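Local coordinates for mandelate racemase/muconate lactonizing protein (Thermobispora bispora, PDB 3VC5) that probably catalyses the magnesium-dependent dehydration of D-glucarate to 5-dehydro-4-deoxy-D-glucarate, as a member of the mandelate racemase/muconate lactonizing enzyme family, at residues 312-325 with 346-359. Numbering follows the deposited sequence.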
loop_
_atom_site.group_PDB
_atom_site.type_symbol
_atom_site.label_atom_id
_atom_site.label_comp_id
_atom_site.label_asym_id
_atom_site.label_seq_id
_atom_site.Cartn_x
_atom_site.Cartn_y
_atom_site.Cartn_z
ATOM N N HIS A 312 2.245 -2.081 -13.604
ATOM C CA HIS A 312 2.458 -3.272 -12.762
ATOM C C HIS A 312 3.540 -4.167 -13.313
ATOM O O HIS A 312 4.077 -5.018 -12.568
ATOM C CB HIS A 312 1.161 -4.053 -12.552
ATOM C CG HIS A 312 0.738 -4.893 -13.726
ATOM N ND1 HIS A 312 -0.146 -4.437 -14.679
ATOM C CD2 HIS A 312 1.061 -6.168 -14.085
ATOM C CE1 HIS A 312 -0.350 -5.385 -15.580
ATOM N NE2 HIS A 312 0.330 -6.467 -15.217
ATOM N N HIS A 313 3.862 -4.025 -14.611
ATOM C CA HIS A 313 4.863 -4.921 -15.211
ATOM C C HIS A 313 6.269 -4.630 -14.715
ATOM O O HIS A 313 7.150 -5.481 -14.837
ATOM C CB HIS A 313 4.850 -4.835 -16.746
ATOM C CG HIS A 313 3.522 -5.165 -17.360
ATOM N ND1 HIS A 313 2.579 -4.201 -17.610
ATOM C CD2 HIS A 313 3.009 -6.334 -17.827
ATOM C CE1 HIS A 313 1.514 -4.769 -18.185
ATOM N NE2 HIS A 313 1.748 -6.069 -18.299
ATOM N N TYR A 314 6.506 -3.427 -14.188
ATOM C CA TYR A 314 7.847 -3.188 -13.605
ATOM C C TYR A 314 7.793 -2.605 -12.198
ATOM O O TYR A 314 8.856 -2.449 -11.582
ATOM C CB TYR A 314 8.774 -2.361 -14.547
ATOM C CG TYR A 314 8.273 -0.969 -14.904
ATOM C CD1 TYR A 314 8.459 0.103 -14.038
ATOM C CD2 TYR A 314 7.616 -0.723 -16.116
ATOM C CE1 TYR A 314 8.052 1.392 -14.382
ATOM C CE2 TYR A 314 7.213 0.551 -16.466
ATOM C CZ TYR A 314 7.380 1.594 -15.576
ATOM O OH TYR A 314 6.951 2.856 -15.942
ATOM N N TRP A 315 6.588 -2.323 -11.669
ATOM C CA TRP A 315 6.464 -1.924 -10.247
ATOM C C TRP A 315 6.182 -3.143 -9.348
ATOM O O TRP A 315 6.028 -3.004 -8.150
ATOM C CB TRP A 315 5.413 -0.828 -10.031
ATOM C CG TRP A 315 5.874 0.538 -10.449
ATOM C CD1 TRP A 315 5.799 1.086 -11.706
ATOM C CD2 TRP A 315 6.461 1.540 -9.607
ATOM N NE1 TRP A 315 6.265 2.379 -11.695
ATOM C CE2 TRP A 315 6.704 2.688 -10.424
ATOM C CE3 TRP A 315 6.802 1.585 -8.247
ATOM C CZ2 TRP A 315 7.266 3.867 -9.920
ATOM C CZ3 TRP A 315 7.384 2.779 -7.729
ATOM C CH2 TRP A 315 7.590 3.909 -8.580
ATOM N N GLY A 316 6.077 -4.331 -9.941
ATOM C CA GLY A 316 6.035 -5.559 -9.144
ATOM C C GLY A 316 4.664 -6.145 -8.894
ATOM O O GLY A 316 4.444 -6.793 -7.850
ATOM N N GLY A 317 3.763 -6.022 -9.866
ATOM C CA GLY A 317 2.470 -6.673 -9.730
ATOM C C GLY A 317 1.353 -5.758 -9.271
ATOM O O GLY A 317 1.570 -4.554 -8.986
ATOM N N LEU A 318 0.141 -6.315 -9.179
ATOM C CA LEU A 318 -1.004 -5.485 -8.864
ATOM C C LEU A 318 -1.017 -4.940 -7.424
ATOM O O LEU A 318 -1.326 -3.763 -7.189
ATOM C CB LEU A 318 -2.315 -6.215 -9.170
ATOM C CG LEU A 318 -2.346 -6.911 -10.541
ATOM C CD1 LEU A 318 -3.767 -7.383 -10.793
ATOM C CD2 LEU A 318 -1.893 -5.972 -11.683
ATOM N N VAL A 319 -0.757 -5.805 -6.453
ATOM C CA VAL A 319 -0.772 -5.347 -5.069
ATOM C C VAL A 319 0.295 -4.285 -4.800
ATOM O O VAL A 319 -0.037 -3.222 -4.224
ATOM C CB VAL A 319 -0.643 -6.536 -4.082
ATOM C CG1 VAL A 319 -0.591 -6.027 -2.656
ATOM C CG2 VAL A 319 -1.823 -7.457 -4.278
ATOM N N ARG A 320 1.536 -4.519 -5.239
ATOM C CA ARG A 320 2.586 -3.505 -5.029
ATOM C C ARG A 320 2.208 -2.190 -5.726
ATOM O O ARG A 320 2.414 -1.099 -5.175
ATOM C CB ARG A 320 3.957 -3.996 -5.495
ATOM C CG ARG A 320 4.634 -4.989 -4.542
ATOM C CD ARG A 320 6.001 -5.478 -5.001
ATOM N NE ARG A 320 6.996 -4.453 -5.365
ATOM C CZ ARG A 320 8.012 -4.072 -4.588
ATOM N NH1 ARG A 320 8.134 -4.602 -3.376
ATOM N NH2 ARG A 320 8.896 -3.153 -5.017
ATOM N N SER A 321 1.617 -2.302 -6.910
ATOM C CA SER A 321 1.184 -1.097 -7.643
ATOM C C SER A 321 0.126 -0.354 -6.831
ATOM O O SER A 321 0.145 0.888 -6.768
ATOM C CB SER A 321 0.666 -1.441 -9.034
ATOM O OG SER A 321 1.711 -1.946 -9.849
ATOM N N ALA A 322 -0.841 -1.102 -6.271
ATOM C CA ALA A 322 -1.858 -0.470 -5.417
ATOM C C ALA A 322 -1.226 0.262 -4.220
ATOM O O ALA A 322 -1.666 1.360 -3.861
ATOM C CB ALA A 322 -2.918 -1.510 -4.938
ATOM N N HIS A 323 -0.220 -0.352 -3.596
ATOM C CA HIS A 323 0.493 0.297 -2.461
ATOM C C HIS A 323 1.134 1.594 -2.918
ATOM O O HIS A 323 1.078 2.617 -2.210
ATOM C CB HIS A 323 1.552 -0.622 -1.877
ATOM C CG HIS A 323 1.000 -1.718 -1.021
ATOM N ND1 HIS A 323 1.569 -2.071 0.180
ATOM C CD2 HIS A 323 -0.072 -2.534 -1.190
ATOM C CE1 HIS A 323 0.883 -3.070 0.718
ATOM N NE2 HIS A 323 -0.129 -3.361 -0.091
ATOM N N ILE A 324 1.801 1.552 -4.064
ATOM C CA ILE A 324 2.396 2.781 -4.630
ATOM C C ILE A 324 1.365 3.851 -4.946
ATOM O O ILE A 324 1.625 5.047 -4.760
ATOM C CB ILE A 324 3.348 2.464 -5.800
ATOM C CG1 ILE A 324 4.471 1.536 -5.326
ATOM C CG2 ILE A 324 3.876 3.756 -6.464
ATOM C CD1 ILE A 324 5.346 2.095 -4.210
ATOM N N ALA A 325 0.191 3.450 -5.439
ATOM C CA ALA A 325 -0.858 4.420 -5.682
ATOM C C ALA A 325 -1.215 5.144 -4.372
ATOM O O ALA A 325 -1.403 6.373 -4.364
ATOM C CB ALA A 325 -2.121 3.741 -6.294
ATOM N N SER A 346 -2.388 -8.968 -19.995
ATOM C CA SER A 346 -1.953 -7.648 -19.474
ATOM C C SER A 346 -3.142 -6.680 -19.447
ATOM O O SER A 346 -3.322 -5.962 -18.473
ATOM C CB SER A 346 -0.832 -7.052 -20.317
ATOM O OG SER A 346 0.369 -7.711 -19.980
ATOM N N LEU A 347 -3.968 -6.672 -20.498
ATOM C CA LEU A 347 -5.119 -5.732 -20.506
ATOM C C LEU A 347 -6.086 -6.043 -19.365
ATOM O O LEU A 347 -6.566 -5.113 -18.678
ATOM C CB LEU A 347 -5.897 -5.760 -21.829
ATOM C CG LEU A 347 -6.997 -4.683 -21.958
ATOM C CD1 LEU A 347 -6.475 -3.269 -21.826
ATOM C CD2 LEU A 347 -7.718 -4.845 -23.292
ATOM N N ALA A 348 -6.330 -7.332 -19.095
ATOM C CA ALA A 348 -7.243 -7.708 -17.991
ATOM C C ALA A 348 -6.614 -7.227 -16.669
ATOM O O ALA A 348 -7.288 -6.628 -15.829
ATOM C CB ALA A 348 -7.456 -9.195 -17.946
ATOM N N ALA A 349 -5.309 -7.484 -16.507
ATOM C CA ALA A 349 -4.632 -7.107 -15.259
ATOM C C ALA A 349 -4.644 -5.582 -15.049
ATOM O O ALA A 349 -4.938 -5.104 -13.950
ATOM C CB ALA A 349 -3.238 -7.648 -15.235
ATOM N N MET A 350 -4.333 -4.837 -16.111
ATOM C CA MET A 350 -4.395 -3.381 -16.088
ATOM C C MET A 350 -5.747 -2.888 -15.650
ATOM O O MET A 350 -5.872 -1.930 -14.869
ATOM C CB MET A 350 -4.013 -2.780 -17.456
ATOM C CG MET A 350 -2.556 -3.063 -17.849
ATOM S SD MET A 350 -2.297 -2.982 -19.654
ATOM C CE MET A 350 -2.275 -1.230 -19.925
ATOM N N THR A 351 -6.773 -3.530 -16.188
ATOM C CA THR A 351 -8.141 -3.097 -15.972
ATOM C C THR A 351 -8.620 -3.384 -14.541
ATOM O O THR A 351 -9.228 -2.524 -13.911
ATOM C CB THR A 351 -9.061 -3.733 -17.035
ATOM O OG1 THR A 351 -8.626 -3.284 -18.332
ATOM C CG2 THR A 351 -10.536 -3.356 -16.809
ATOM N N HIS A 352 -8.332 -4.575 -14.018
ATOM C CA HIS A 352 -8.694 -4.859 -12.631
ATOM C C HIS A 352 -7.953 -3.926 -11.683
ATOM O O HIS A 352 -8.543 -3.433 -10.707
ATOM C CB HIS A 352 -8.392 -6.338 -12.250
ATOM C CG HIS A 352 -9.376 -7.304 -12.816
ATOM N ND1 HIS A 352 -10.537 -7.647 -12.154
ATOM C CD2 HIS A 352 -9.360 -8.032 -13.964
ATOM C CE1 HIS A 352 -11.210 -8.523 -12.888
ATOM N NE2 HIS A 352 -10.520 -8.772 -13.988
ATOM N N LEU A 353 -6.665 -3.697 -11.951
ATOM C CA LEU A 353 -5.887 -2.811 -11.073
ATOM C C LEU A 353 -6.497 -1.400 -11.091
ATOM O O LEU A 353 -6.786 -0.799 -10.035
ATOM C CB LEU A 353 -4.420 -2.761 -11.526
ATOM C CG LEU A 353 -3.530 -1.693 -10.853
ATOM C CD1 LEU A 353 -3.423 -1.915 -9.324
ATOM C CD2 LEU A 353 -2.154 -1.705 -11.513
ATOM N N ALA A 354 -6.686 -0.841 -12.287
ATOM C CA ALA A 354 -7.243 0.523 -12.359
ATOM C C ALA A 354 -8.667 0.600 -11.778
ATOM O O ALA A 354 -9.017 1.591 -11.126
ATOM C CB ALA A 354 -7.230 1.041 -13.796
ATOM N N ALA A 355 -9.501 -0.416 -12.037
ATOM C CA ALA A 355 -10.884 -0.373 -11.553
ATOM C C ALA A 355 -10.976 -0.337 -10.028
ATOM O O ALA A 355 -11.916 0.244 -9.468
ATOM C CB ALA A 355 -11.702 -1.588 -12.105
ATOM N N ALA A 356 -10.019 -0.984 -9.366
ATOM C CA ALA A 356 -10.083 -1.207 -7.920
ATOM C C ALA A 356 -9.154 -0.275 -7.164
ATOM O O ALA A 356 -8.964 -0.464 -5.959
ATOM C CB ALA A 356 -9.729 -2.688 -7.565
ATOM N N THR A 357 -8.586 0.734 -7.835
ATOM C CA THR A 357 -7.617 1.592 -7.153
ATOM C C THR A 357 -8.161 3.004 -7.226
ATOM O O THR A 357 -8.149 3.640 -8.287
ATOM C CB THR A 357 -6.179 1.476 -7.787
ATOM O OG1 THR A 357 -5.767 0.102 -7.727
ATOM C CG2 THR A 357 -5.150 2.385 -7.042
ATOM N N PRO A 358 -8.649 3.517 -6.082
ATOM C CA PRO A 358 -9.285 4.827 -6.134
ATOM C C PRO A 358 -8.416 5.920 -6.788
ATOM O O PRO A 358 -8.944 6.750 -7.507
ATOM C CB PRO A 358 -9.553 5.154 -4.654
ATOM C CG PRO A 358 -9.704 3.799 -3.997
ATOM C CD PRO A 358 -8.824 2.840 -4.783
ATOM N N ALA A 359 -7.105 5.926 -6.547
ATOM C CA ALA A 359 -6.262 7.018 -7.044
ATOM C C ALA A 359 -5.909 6.974 -8.540
ATOM O O ALA A 359 -5.367 7.954 -9.072
ATOM C CB ALA A 359 -4.989 7.150 -6.190
#
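Leu353 is a knob in a hole formed by Leu318, Ser321 and Ala322 of helix 318-325 and by His312 ahead of it. Its CG stands anti to the backbone N (chi1 170°) and carries both methyls into the hole. There CD1 lies 3.5 Å from the backbone O of Leu318, while CD2 rests against Ser321 CB at 3.8 Å and leans toward His312 CB. Leu318 returns the contact, its CD2 lying 4.1 Å from Leu353 CB and near the carbonyl of Ala349. Further along, Ala325 CB meets Thr357 CG2 at a tight 3.4 Å; Thr357 OG1 is turned back to the Leu353 carbonyl, which leaves the methyl to make this contact.

The axes of segments 318-325 and 346-355 come within 10.3 Å and make an angle of 36°, running roughly parallel, as expected of successive helices in the modified TIM barrel of the enolase superfamily. Strand 334-337 links them in sequence, and its Met337 touches Leu353 and Met350; Leu139 of helix 123-146 packs on Leu318.

Toward the presumed active site the packing turns aromatic. His312 is the reciprocal knob, among Ser346, Ala349, Met350 and Leu353: its CE1 stands 3.7 Å from Ala349 CB, and Met350 CG reaches the ring edge in plane. Leu318 CD2 lies over one face of this imidazole and His313 ND1 over the opposite one, both toward the rim. His313, in turn, directs NE2 to Ser346 OG (2.7 Å, 154°), a bond in which either partner could be the donor and which lies near the imidazole plane. Arg53 NH2 also hydrogen-bonds that hydroxyl, so this buried oxygen has two partners, and the His313 side chain lies about 7 Å from that of His338, the predicted proton acceptor.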